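Local coordinates for protein pullulanase (Bacillus acidopullulyticus, PDB 2WAN) that hydrolyses alpha-1,6-glucosidic linkages in pullulan and at the branch points of starch-type polysaccharides, as a debranching glycoside hydrolase of the alpha-amylase type, at residues Met451-Lys456 against Tyr521-Glu526; Asn515-Ala520 against Ala529-Leu534; Pro848-Ala853 against Asn873-Ser878. One frame throughout, in Å; residues are numbered along the deposited sequence.

Interaction 1 of 3, residues Met451-Lys456 against Tyr521-Glu526; sequences MKNKGK and YATTPE
K456 reaches across to A522 with its ammonium group, joining the type II beta turn N453-K456, in the loop between helices 440-444 and 474-481 of the alpha-amylase (beta/alpha)8 barrel domain, to the loop that leads into helix 529-543. The bond from K456 NZ to A522 O is 2.9 Å long and arrives from above the carbonyl plane, 36° out of it, so it is not directed at a lone pair. A520 O is a second acceptor for the same nitrogen, so two carbonyls of one loop, two residues apart, hold the ammonium group. The lysine gets there by bending early: chi2 is -72°, after which the chain runs extended, and K456 CD passes 3.4 Å from Y521 O. At the backbone the approach is equally close, with K456 CA 3.3 Å from Y521 O; Y521 also has a backbone hydrogen bond to Y457, the residue after K456. Y521 brings ring atom CD1 obliquely to G455 O, at 3.7 Å. Further out, the turn is closed by K456 N bonding to N453 O at 3.1 Å, and G455 occupies it with a positive phi of 81°, a value that favours glycine. E462 receives the amides of K452 and N453, while E533 of helix 529-543 takes the hydroxyl of T523. The methyl CG2 of T523 lies 4.0 Å from N453 OD1.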
loop_
_atom_site.group_PDB
_atom_site.type_symbol
_atom_site.label_atom_id
_atom_site.label_comp_id
_atom_site.label_asym_id
_atom_site.label_seq_id
_atom_site.Cartn_x
_atom_site.Cartn_y
_atom_site.Cartn_z
ATOM N N MET A 451 21.902 16.579 -19.505
ATOM C CA MET A 451 20.599 16.459 -20.161
ATOM C C MET A 451 20.008 17.847 -20.378
ATOM O O MET A 451 20.105 18.722 -19.498
ATOM C CB MET A 451 19.677 15.575 -19.313
ATOM C CG MET A 451 19.989 14.081 -19.477
ATOM S SD MET A 451 19.298 13.018 -18.206
ATOM C CE MET A 451 20.429 13.339 -16.843
ATOM N N LYS A 452 19.392 18.040 -21.546
ATOM C CA LYS A 452 18.803 19.341 -21.929
ATOM C C LYS A 452 17.465 19.609 -21.248
ATOM O O LYS A 452 17.203 20.713 -20.767
ATOM C CB LYS A 452 18.621 19.407 -23.456
ATOM C CG LYS A 452 19.927 19.568 -24.234
ATOM C CD LYS A 452 19.656 19.630 -25.742
ATOM C CE LYS A 452 20.939 19.891 -26.534
ATOM N NZ LYS A 452 21.860 18.715 -26.525
ATOM N N ASN A 453 16.614 18.586 -21.194
ATOM C CA ASN A 453 15.256 18.733 -20.650
ATOM C C ASN A 453 15.288 18.560 -19.147
ATOM O O ASN A 453 14.745 17.599 -18.603
ATOM C CB ASN A 453 14.313 17.693 -21.283
ATOM C CG ASN A 453 14.065 17.971 -22.759
ATOM O OD1 ASN A 453 13.296 18.867 -23.099
ATOM N ND2 ASN A 453 14.709 17.200 -23.638
ATOM N N LYS A 454 15.945 19.497 -18.475
ATOM C CA LYS A 454 16.248 19.333 -17.055
ATOM C C LYS A 454 14.997 19.315 -16.197
ATOM O O LYS A 454 14.149 20.207 -16.290
ATOM C CB LYS A 454 17.223 20.411 -16.588
ATOM C CG LYS A 454 18.581 20.238 -17.210
ATOM C CD LYS A 454 19.586 21.182 -16.559
ATOM C CE LYS A 454 20.851 21.251 -17.359
ATOM N NZ LYS A 454 21.605 20.003 -17.238
ATOM N N GLY A 455 14.874 18.247 -15.407
ATOM C CA GLY A 455 13.749 18.039 -14.502
ATOM C C GLY A 455 12.488 17.487 -15.158
ATOM O O GLY A 455 11.428 17.453 -14.516
ATOM N N LYS A 456 12.608 17.001 -16.397
ATOM C CA LYS A 456 11.445 16.639 -17.228
ATOM C C LYS A 456 11.435 15.174 -17.675
ATOM O O LYS A 456 12.485 14.539 -17.741
ATOM C CB LYS A 456 11.403 17.516 -18.486
ATOM C CG LYS A 456 11.423 19.031 -18.179
ATOM C CD LYS A 456 10.087 19.502 -17.582
ATOM C CE LYS A 456 10.072 21.040 -17.447
ATOM N NZ LYS A 456 8.814 21.500 -16.813
ATOM N N TYR A 521 6.382 17.932 -14.830
ATOM C CA TYR A 521 7.466 17.201 -15.508
ATOM C C TYR A 521 7.350 17.213 -17.038
ATOM O O TYR A 521 8.209 16.657 -17.720
ATOM C CB TYR A 521 7.541 15.745 -14.976
ATOM C CG TYR A 521 7.585 15.628 -13.466
ATOM C CD1 TYR A 521 8.335 16.532 -12.701
ATOM C CD2 TYR A 521 6.893 14.607 -12.798
ATOM C CE1 TYR A 521 8.375 16.445 -11.292
ATOM C CE2 TYR A 521 6.925 14.508 -11.376
ATOM C CZ TYR A 521 7.684 15.439 -10.649
ATOM O OH TYR A 521 7.735 15.361 -9.278
ATOM N N ALA A 522 6.292 17.848 -17.568
ATOM C CA ALA A 522 6.138 18.038 -19.015
ATOM C C ALA A 522 6.760 19.361 -19.432
ATOM O O ALA A 522 6.906 20.261 -18.593
ATOM C CB ALA A 522 4.656 18.025 -19.389
ATOM N N THR A 523 7.091 19.498 -20.725
ATOM C CA THR A 523 7.633 20.762 -21.227
ATOM C C THR A 523 6.591 21.898 -21.167
ATOM O O THR A 523 6.939 23.088 -21.147
ATOM C CB THR A 523 8.225 20.649 -22.652
ATOM O OG1 THR A 523 7.205 20.260 -23.582
ATOM C CG2 THR A 523 9.372 19.641 -22.681
ATOM N N THR A 524 5.323 21.511 -21.133
ATOM C CA THR A 524 4.222 22.448 -20.905
ATOM C C THR A 524 3.061 21.712 -20.223
ATOM O O THR A 524 2.824 20.531 -20.495
ATOM C CB THR A 524 3.711 23.086 -22.232
ATOM O OG1 THR A 524 2.637 23.992 -21.938
ATOM C CG2 THR A 524 3.174 22.022 -23.183
ATOM N N PRO A 525 2.331 22.410 -19.341
ATOM C CA PRO A 525 1.142 21.787 -18.749
ATOM C C PRO A 525 -0.080 21.870 -19.651
ATOM O O PRO A 525 -1.123 21.306 -19.334
ATOM C CB PRO A 525 0.925 22.617 -17.477
ATOM C CG PRO A 525 1.423 23.943 -17.818
ATOM C CD PRO A 525 2.623 23.713 -18.711
ATOM N N GLU A 526 0.058 22.567 -20.771
ATOM C CA GLU A 526 -1.043 22.694 -21.715
ATOM C C GLU A 526 -1.319 21.388 -22.434
ATOM O O GLU A 526 -0.400 20.760 -22.992
ATOM C CB GLU A 526 -0.723 23.766 -22.769
ATOM C CG GLU A 526 -0.610 25.212 -22.232
ATOM C CD GLU A 526 -1.949 25.773 -21.741
ATOM O OE1 GLU A 526 -2.998 25.185 -22.052
ATOM O OE2 GLU A 526 -1.944 26.790 -21.030
#

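Interaction 2 of 3, residues Asn515-Ala520 against Ala529-Leu534; sequences NVPEGA and ARITEL
R530 and P517 supply most of the buried surface here, through one polar and one apolar set of contacts. The polar set centres on the guanidinium group. R530 NH1 donates to P517 O over 3.1 Å, approaching nearly in line with the C=O bond (C=O...N angle 164°), the oxygen lying 17° out of the guanidinium plane. The same nitrogen forms salt bridges to E493 and E499, and NH2 bonds to P525 O, so carbonyls and carboxylates together fix the rotation of the group and would be expected to favour its positive charge. G519 N, 3.2 Å from R530 NH1, is no partner, since both are donors; it bonds instead to E493. One guanidinium face is covered by G519 CA, 3.5 Å from R530 CZ and displaced toward the rim. A bend at chi3, 75°, turns the end of the arginine into this position.

The apolar set lies along the helix. V516 CG1 touches R530 CD at 3.8 Å. The P517 ring lies against the helix, where its CB meets L534 CD2 at 4.0 Å and its CD meets I531 CG1 at 4.2 Å. Y614 of helix 597-614 touches both P517 and I531. Helix 529-543 lies between the adjacent parallel barrel strands 485-488 and 547-552, and these contacts tie the long loop of that beta-alpha-beta crossover to its helix, within the alpha-amylase (beta/alpha)8 barrel.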
loop_
_atom_site.group_PDB
_atom_site.type_symbol
_atom_site.label_atom_id
_atom_site.label_comp_id
_atom_site.label_asym_id
_atom_site.label_seq_id
_atom_site.Cartn_x
_atom_site.Cartn_y
_atom_site.Cartn_z
ATOM N N ASN A 515 -5.502 9.688 -13.051
ATOM C CA ASN A 515 -5.347 9.152 -14.407
ATOM C C ASN A 515 -4.721 10.132 -15.391
ATOM O O ASN A 515 -4.845 9.978 -16.614
ATOM C CB ASN A 515 -6.707 8.650 -14.888
ATOM C CG ASN A 515 -7.233 7.591 -13.972
ATOM O OD1 ASN A 515 -6.581 6.554 -13.800
ATOM N ND2 ASN A 515 -8.361 7.856 -13.321
ATOM N N VAL A 516 -4.028 11.121 -14.831
ATOM C CA VAL A 516 -3.377 12.200 -15.591
ATOM C C VAL A 516 -1.898 12.266 -15.176
ATOM O O VAL A 516 -1.605 12.214 -13.988
ATOM C CB VAL A 516 -4.029 13.590 -15.291
ATOM C CG1 VAL A 516 -3.323 14.729 -16.041
ATOM C CG2 VAL A 516 -5.565 13.576 -15.594
ATOM N N PRO A 517 -0.963 12.386 -16.153
ATOM C CA PRO A 517 0.448 12.580 -15.818
ATOM C C PRO A 517 0.698 13.933 -15.171
ATOM O O PRO A 517 0.086 14.936 -15.566
ATOM C CB PRO A 517 1.142 12.544 -17.192
ATOM C CG PRO A 517 0.202 11.771 -18.067
ATOM C CD PRO A 517 -1.149 12.262 -17.615
ATOM N N GLU A 518 1.593 13.961 -14.185
ATOM C CA GLU A 518 1.988 15.227 -13.563
ATOM C C GLU A 518 2.484 16.262 -14.586
ATOM O O GLU A 518 3.407 15.993 -15.362
ATOM C CB GLU A 518 3.044 14.987 -12.483
ATOM C CG GLU A 518 3.597 16.299 -11.886
ATOM C CD GLU A 518 2.532 17.166 -11.231
ATOM O OE1 GLU A 518 1.558 16.614 -10.679
ATOM O OE2 GLU A 518 2.674 18.436 -11.236
ATOM N N GLY A 519 1.895 17.459 -14.543
ATOM C CA GLY A 519 2.214 18.511 -15.516
ATOM C C GLY A 519 3.585 19.129 -15.355
ATOM O O GLY A 519 4.226 19.520 -16.341
ATOM N N ALA A 520 4.047 19.216 -14.107
ATOM C CA ALA A 520 5.324 19.888 -13.797
ATOM C C ALA A 520 6.507 19.225 -14.520
ATOM O O ALA A 520 7.493 19.888 -14.819
ATOM C CB ALA A 520 5.578 19.926 -12.267
ATOM N N ALA A 529 0.665 17.355 -24.139
ATOM C CA ALA A 529 2.130 17.162 -24.136
ATOM C C ALA A 529 2.560 16.260 -22.984
ATOM O O ALA A 529 3.471 15.447 -23.137
ATOM C CB ALA A 529 2.875 18.484 -24.065
ATOM N N ARG A 530 1.911 16.403 -21.832
ATOM C CA ARG A 530 2.265 15.570 -20.667
ATOM C C ARG A 530 2.057 14.072 -20.941
ATOM O O ARG A 530 2.803 13.236 -20.418
ATOM C CB ARG A 530 1.472 15.990 -19.447
ATOM C CG ARG A 530 -0.043 15.843 -19.623
ATOM C CD ARG A 530 -0.736 16.339 -18.371
ATOM N NE ARG A 530 -0.770 17.807 -18.233
ATOM C CZ ARG A 530 -0.942 18.442 -17.075
ATOM N NH1 ARG A 530 -1.012 17.771 -15.914
ATOM N NH2 ARG A 530 -1.036 19.760 -17.074
ATOM N N ILE A 531 1.053 13.754 -21.764
ATOM C CA ILE A 531 0.748 12.360 -22.115
ATOM C C ILE A 531 1.829 11.825 -23.052
ATOM O O ILE A 531 2.448 10.793 -22.766
ATOM C CB ILE A 531 -0.653 12.224 -22.742
ATOM C CG1 ILE A 531 -1.722 12.720 -21.754
ATOM C CG2 ILE A 531 -0.921 10.754 -23.158
ATOM C CD1 ILE A 531 -3.186 12.561 -22.261
ATOM N N THR A 532 2.073 12.549 -24.155
ATOM C CA THR A 532 3.063 12.127 -25.138
ATOM C C THR A 532 4.460 11.995 -24.526
ATOM O O THR A 532 5.175 11.027 -24.802
ATOM C CB THR A 532 3.094 13.116 -26.309
ATOM O OG1 THR A 532 1.781 13.145 -26.891
ATOM C CG2 THR A 532 4.127 12.673 -27.363
ATOM N N GLU A 533 4.830 12.956 -23.676
ATOM C CA GLU A 533 6.184 12.970 -23.131
ATOM C C GLU A 533 6.440 11.853 -22.143
ATOM O O GLU A 533 7.527 11.299 -22.139
ATOM C CB GLU A 533 6.555 14.344 -22.550
ATOM C CG GLU A 533 6.667 15.392 -23.701
ATOM C CD GLU A 533 6.728 16.831 -23.231
ATOM O OE1 GLU A 533 6.912 17.065 -22.023
ATOM O OE2 GLU A 533 6.589 17.753 -24.084
ATOM N N LEU A 534 5.439 11.503 -21.338
ATOM C CA LEU A 534 5.599 10.365 -20.434
ATOM C C LEU A 534 5.653 9.068 -21.227
ATOM O O LEU A 534 6.453 8.177 -20.920
ATOM C CB LEU A 534 4.501 10.345 -19.363
ATOM C CG LEU A 534 4.511 9.162 -18.364
ATOM C CD1 LEU A 534 5.883 8.960 -17.668
ATOM C CD2 LEU A 534 3.404 9.290 -17.327
#

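Interaction 3 of 3, residues Pro848-Ala853 against Asn873-Ser878; sequences PTNTVA and NPNKTS. With SO4 (sulfate ion), chain M.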
loop_
_atom_site.group_PDB
_atom_site.type_symbol
_atom_site.label_atom_id
_atom_site.label_comp_id
_atom_site.label_asym_id
_atom_site.label_seq_id
_atom_site.Cartn_x
_atom_site.Cartn_y
_atom_site.Cartn_z
ATOM N N PRO A 848 33.517 -17.800 10.574
ATOM C CA PRO A 848 33.853 -17.125 11.836
ATOM C C PRO A 848 32.738 -16.245 12.394
ATOM O O PRO A 848 31.770 -15.893 11.690
ATOM C CB PRO A 848 35.074 -16.274 11.464
ATOM C CG PRO A 848 35.706 -17.018 10.340
ATOM C CD PRO A 848 34.527 -17.528 9.535
ATOM N N THR A 849 32.865 -15.914 13.677
ATOM C CA THR A 849 31.926 -15.028 14.344
ATOM C C THR A 849 31.629 -13.767 13.540
ATOM O O THR A 849 32.536 -13.108 13.019
ATOM C CB THR A 849 32.477 -14.617 15.720
ATOM O OG1 THR A 849 32.752 -15.810 16.455
ATOM C CG2 THR A 849 31.444 -13.780 16.484
ATOM N N ASN A 850 30.338 -13.450 13.457
ATOM C CA ASN A 850 29.866 -12.250 12.783
ATOM C C ASN A 850 30.213 -12.233 11.295
ATOM O O ASN A 850 30.586 -11.208 10.745
ATOM C CB ASN A 850 30.331 -10.955 13.465
ATOM C CG ASN A 850 29.458 -9.785 13.094
ATOM O OD1 ASN A 850 28.242 -9.938 12.967
ATOM N ND2 ASN A 850 30.063 -8.623 12.865
ATOM N N THR A 851 30.116 -13.394 10.658
ATOM C CA THR A 851 30.219 -13.456 9.192
ATOM C C THR A 851 29.108 -14.379 8.729
ATOM O O THR A 851 28.589 -15.167 9.520
ATOM C CB THR A 851 31.592 -14.010 8.691
ATOM O OG1 THR A 851 31.740 -15.377 9.108
ATOM C CG2 THR A 851 32.784 -13.161 9.204
ATOM N N VAL A 852 28.710 -14.232 7.458
ATOM C CA VAL A 852 27.684 -15.073 6.846
ATOM C C VAL A 852 28.268 -15.622 5.549
ATOM O O VAL A 852 28.720 -14.856 4.683
ATOM C CB VAL A 852 26.382 -14.272 6.549
ATOM C CG1 VAL A 852 25.391 -15.108 5.731
ATOM C CG2 VAL A 852 25.710 -13.842 7.845
ATOM N N ALA A 853 28.257 -16.949 5.421
ATOM C CA ALA A 853 28.765 -17.627 4.218
ATOM C C ALA A 853 27.777 -18.664 3.750
ATOM O O ALA A 853 27.250 -19.417 4.560
ATOM C CB ALA A 853 30.106 -18.297 4.500
ATOM N N ASN A 873 31.909 -10.372 4.984
ATOM C CA ASN A 873 32.771 -10.083 6.145
ATOM C C ASN A 873 32.715 -8.607 6.545
ATOM O O ASN A 873 33.478 -7.805 6.003
ATOM C CB ASN A 873 34.228 -10.463 5.882
ATOM C CG ASN A 873 35.115 -10.121 7.071
ATOM O OD1 ASN A 873 34.624 -10.062 8.190
ATOM N ND2 ASN A 873 36.384 -9.860 6.830
ATOM N N PRO A 874 31.839 -8.254 7.507
ATOM C CA PRO A 874 31.708 -6.858 7.945
ATOM C C PRO A 874 32.786 -6.408 8.925
ATOM O O PRO A 874 32.859 -5.223 9.256
ATOM C CB PRO A 874 30.358 -6.847 8.655
ATOM C CG PRO A 874 30.196 -8.238 9.165
ATOM C CD PRO A 874 30.801 -9.113 8.109
ATOM N N ASN A 875 33.603 -7.346 9.376
ATOM C CA ASN A 875 34.587 -7.069 10.419
ATOM C C ASN A 875 35.797 -6.300 9.921
ATOM O O ASN A 875 36.120 -6.315 8.733
ATOM C CB ASN A 875 34.997 -8.380 11.074
ATOM C CG ASN A 875 33.814 -9.129 11.604
ATOM O OD1 ASN A 875 33.170 -8.689 12.561
ATOM N ND2 ASN A 875 33.480 -10.249 10.957
ATOM N N LYS A 876 36.479 -5.624 10.847
ATOM C CA LYS A 876 37.620 -4.806 10.487
ATOM C C LYS A 876 38.932 -5.572 10.286
ATOM O O LYS A 876 39.953 -4.973 9.932
ATOM C CB LYS A 876 37.772 -3.668 11.504
ATOM C CG LYS A 876 36.850 -2.503 11.166
ATOM C CD LYS A 876 36.958 -1.398 12.173
ATOM C CE LYS A 876 36.029 -0.253 11.816
ATOM N NZ LYS A 876 36.015 0.762 12.912
ATOM N N THR A 877 38.909 -6.888 10.487
ATOM C CA THR A 877 40.055 -7.721 10.146
ATOM C C THR A 877 39.637 -8.764 9.132
ATOM O O THR A 877 38.445 -9.089 9.033
ATOM C CB THR A 877 40.670 -8.412 11.380
ATOM O OG1 THR A 877 39.682 -9.230 12.010
ATOM C CG2 THR A 877 41.157 -7.373 12.393
ATOM N N SER A 878 40.617 -9.288 8.403
ATOM C CA SER A 878 40.368 -10.369 7.453
ATOM C C SER A 878 39.915 -11.601 8.213
ATOM O O SER A 878 40.252 -11.781 9.391
ATOM C CB SER A 878 41.612 -10.678 6.615
ATOM O OG SER A 878 42.647 -11.202 7.441
HETATM S S SO4 M . 27.581 -15.407 14.922
HETATM O O1 SO4 M . 28.467 -15.413 13.759
HETATM O O2 SO4 M . 27.471 -14.050 15.454
HETATM O O3 SO4 M . 26.255 -15.893 14.540
HETATM O O4 SO4 M . 28.135 -16.299 15.940
#
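With chi1 of -159° carrying the N850 amide away from its own backbone nitrogen, and chi1 of -56° keeping that of N875 beside its own, the two side chains meet obliquely, their amide planes 66° apart. N850 ND2 donates to N875 OD1 at 3.1 Å in a fairly straight bond, the acceptor lying in the amide plane of N850. In return N875 ND2 reaches N850 O, also at 3.1 Å, from well above the carbonyl plane. P874 packs beside this pair, its CG 3.7 Å from N850 ND2. The contact belongs to the C-terminal all-beta domain, where the type II turn P848-T851 leads into strand 852-856 and faces the loop after its antiparallel neighbour, strand 868-873. Behind N875 stands an Asx turn: N873 OD1 accepts both N875 N and, at 3.0 Å, N875 ND2. Were N875 cut back to alanine, N850 ND2 would probably lose its acceptor here, the backbone O of N850 its donor, and N873 OD1 one of its two donors. T851 CG2 lies 3.5 Å from N875 ND2, while T851 OG1 donates to P848 O across the turn. On the turn's backbone, N850 N binds O1 of a sulfate, probably from the crystallisation liquor, at 2.7 Å.

Interactions 1 and 2 form one continuous patch on the catalytic barrel, their centres 10 Å apart, and their segments alternate along the chain: 521-526 follows directly on 515-520 and leads toward helix 529-543. Two probable hydrogen bonds join them, T523 OG1 to E533 OE2 at 2.6 Å and P525 O to R530 NH2 at 2.7 Å. Packing adds to these, with A522 CA 3.3 Å from E533 OE1 and A522 CB 3.7 Å from R530 CA. Interaction 3 stands apart in the all-beta domain, its nearest atoms about 34 Å from interaction 1 and about 39 Å from interaction 2. A sulfate ion touches interaction 3; its presence there does not identify a substrate site.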